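PDB 6F2P: paenibacillus xanthan lyase from Paenibacillus, which cleaves xanthan, probably by beta-elimination that releases the terminal mannose of its side chains, and belongs to polysaccharide lyase family 8. Local coordinates for residues V724-P729 against G756-P761. Numbering follows the deposited sequence.
Sequences VIQYYP and GSNPSP
Asn-758, in the loop that leads out of a beta-sandwich, binds the hairpin loop after edge strand 722-726, which has a cis peptide bond between Tyr-728 and Pro-729. Its side-chain amide uses both ends on the loop backbone. OD1 accepts two bonds. The N of Tyr-728 lies 3.1 Å from Asn-758 OD1, in the carbonyl plane and on a lone pair. The N of Tyr-727, 2.9 Å from Asn-758 OD1, comes from above that plane. At the other end, Asn-758 ND2 donates to Tyr-728 O at 2.8 Å. Three bonds therefore fix the rotation of the amide and tie it to two consecutive residues.

The same amide lies over one face of the Tyr-728 ring, with the planes 34° apart. OD1 sits above the ring centre. A chi1 of 48° places CG of Tyr-728 between its own N and carbonyl carbon and folds the ring under the amide. The hydroxyl then reaches back to the start of the segment, Gly-756. Tyr-728 OH donates to Gly-756 O at 2.7 Å, in the plane of that carbonyl.

Ser-757 O meets the edge of the Tyr-727 ring, 3.3 Å from Tyr-727 CE2. Pro-759 CD lies 3.5 Å from the same Tyr-727 CE2. Pro-759 also packs on the strand itself, with its CG 4.0 Å from Val-724 CG1. One water donates to both Ile-725 O and Ser-760 O.

The contact lies at the protein surface. Ile-725 and Gln-726 form a classic beta bulge opposite Lys-732 of strand 731-736. Backbone bonds join Tyr-727 to Ala-712 and Gly-756 to Thr-713. The loop crosses the end of edge strand 722-726 after leaving strand 744-750 of the other sheet, on its way to strand 768-769.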
loop_
_atom_site.group_PDB
_atom_site.type_symbol
_atom_site.label_atom_id
_atom_site.label_comp_id
_atom_site.label_asym_id
_atom_site.label_seq_id
_atom_site.Cartn_x
_atom_site.Cartn_y
_atom_site.Cartn_z
ATOM N N VAL A 724 0.864 -17.005 -16.772
ATOM C CA VAL A 724 0.367 -16.691 -18.106
ATOM C C VAL A 724 -0.654 -17.735 -18.554
ATOM O O VAL A 724 -0.429 -18.934 -18.408
ATOM C CB VAL A 724 1.506 -16.610 -19.122
ATOM C CG1 VAL A 724 0.954 -16.319 -20.503
ATOM C CG2 VAL A 724 2.480 -15.541 -18.715
ATOM N N ILE A 725 -1.785 -17.277 -19.075
ATOM C CA ILE A 725 -2.853 -18.187 -19.476
ATOM C C ILE A 725 -2.978 -18.287 -20.991
ATOM O O ILE A 725 -3.279 -19.357 -21.527
ATOM C CB ILE A 725 -4.191 -17.772 -18.847
ATOM C CG1 ILE A 725 -4.073 -17.824 -17.326
ATOM C CG2 ILE A 725 -5.329 -18.667 -19.328
ATOM C CD1 ILE A 725 -5.372 -17.566 -16.621
ATOM N N GLN A 726 -2.713 -17.182 -21.681
ATOM C CA GLN A 726 -2.784 -17.178 -23.131
ATOM C C GLN A 726 -2.004 -16.026 -23.744
ATOM O O GLN A 726 -1.899 -14.966 -23.146
ATOM C CB GLN A 726 -4.241 -17.090 -23.568
ATOM C CG GLN A 726 -4.445 -17.256 -25.051
ATOM C CD GLN A 726 -5.890 -17.119 -25.429
ATOM O OE1 GLN A 726 -6.615 -18.110 -25.528
ATOM N NE2 GLN A 726 -6.329 -15.884 -25.622
ATOM N N TYR A 727 -1.468 -16.239 -24.944
ATOM C CA TYR A 727 -0.795 -15.190 -25.704
ATOM C C TYR A 727 -1.672 -14.635 -26.825
ATOM O O TYR A 727 -1.772 -13.424 -27.007
ATOM C CB TYR A 727 0.494 -15.729 -26.315
ATOM C CG TYR A 727 1.480 -16.213 -25.293
ATOM C CD1 TYR A 727 1.974 -15.353 -24.320
ATOM C CD2 TYR A 727 1.926 -17.525 -25.301
ATOM C CE1 TYR A 727 2.886 -15.788 -23.380
ATOM C CE2 TYR A 727 2.836 -17.972 -24.367
ATOM C CZ TYR A 727 3.312 -17.101 -23.405
ATOM O OH TYR A 727 4.214 -17.543 -22.465
ATOM N N TYR A 728 -2.290 -15.530 -27.588
ATOM C CA TYR A 728 -3.108 -15.127 -28.724
ATOM C C TYR A 728 -4.399 -15.948 -28.773
ATOM O O TYR A 728 -4.431 -17.077 -28.297
ATOM C CB TYR A 728 -2.307 -15.251 -30.026
ATOM C CG TYR A 728 -1.578 -16.574 -30.202
ATOM C CD1 TYR A 728 -2.256 -17.721 -30.614
ATOM C CD2 TYR A 728 -0.208 -16.672 -29.976
ATOM C CE1 TYR A 728 -1.593 -18.927 -30.779
ATOM C CE2 TYR A 728 0.466 -17.879 -30.144
ATOM C CZ TYR A 728 -0.233 -18.999 -30.544
ATOM O OH TYR A 728 0.428 -20.193 -30.710
ATOM N N PRO A 729 -5.480 -15.380 -29.322
ATOM C CA PRO A 729 -5.602 -14.060 -29.953
ATOM C C PRO A 729 -5.598 -12.896 -28.952
ATOM O O PRO A 729 -5.459 -11.744 -29.366
ATOM C CB PRO A 729 -6.957 -14.143 -30.654
ATOM C CG PRO A 729 -7.755 -15.032 -29.764
ATOM C CD PRO A 729 -6.782 -16.072 -29.248
ATOM N N GLY A 756 5.027 -18.050 -30.438
ATOM C CA GLY A 756 5.353 -19.270 -29.729
ATOM C C GLY A 756 4.062 -19.998 -29.432
ATOM O O GLY A 756 3.003 -19.622 -29.932
ATOM N N SER A 757 4.135 -21.033 -28.608
ATOM C CA SER A 757 2.943 -21.806 -28.294
ATOM C C SER A 757 2.162 -21.198 -27.138
ATOM O O SER A 757 2.744 -20.762 -26.146
ATOM C CB SER A 757 3.313 -23.254 -27.972
ATOM O OG SER A 757 3.781 -23.932 -29.127
ATOM N N ASN A 758 0.840 -21.165 -27.277
ATOM C CA ASN A 758 -0.026 -20.806 -26.162
ATOM C C ASN A 758 0.149 -21.813 -25.046
ATOM O O ASN A 758 0.293 -23.004 -25.313
ATOM C CB ASN A 758 -1.493 -20.800 -26.585
ATOM C CG ASN A 758 -1.939 -19.464 -27.128
ATOM O OD1 ASN A 758 -1.376 -18.421 -26.786
ATOM N ND2 ASN A 758 -2.970 -19.481 -27.970
ATOM N N PRO A 759 0.132 -21.340 -23.790
ATOM C CA PRO A 759 0.164 -22.243 -22.637
ATOM C C PRO A 759 -0.942 -23.290 -22.724
ATOM O O PRO A 759 -2.018 -23.033 -23.275
ATOM C CB PRO A 759 -0.084 -21.305 -21.453
ATOM C CG PRO A 759 0.455 -20.004 -21.912
ATOM C CD PRO A 759 0.104 -19.927 -23.376
ATOM N N SER A 760 -0.671 -24.479 -22.204
ATOM C CA SER A 760 -1.689 -25.511 -22.195
ATOM C C SER A 760 -2.757 -25.065 -21.212
ATOM O O SER A 760 -2.446 -24.406 -20.213
ATOM C CB SER A 760 -1.097 -26.859 -21.778
ATOM O OG SER A 760 0.012 -27.200 -22.590
ATOM N N PRO A 761 -4.018 -25.398 -21.506
ATOM C CA PRO A 761 -5.120 -25.136 -20.576
ATOM C C PRO A 761 -4.778 -25.639 -19.177
ATOM O O PRO A 761 -4.079 -26.636 -19.038
ATOM C CB PRO A 761 -6.297 -25.924 -21.180
ATOM C CG PRO A 761 -5.711 -26.730 -22.355
ATOM C CD PRO A 761 -4.482 -25.996 -22.769
HETATM O O HOH W 1 -4.175 -21.934 -20.165
#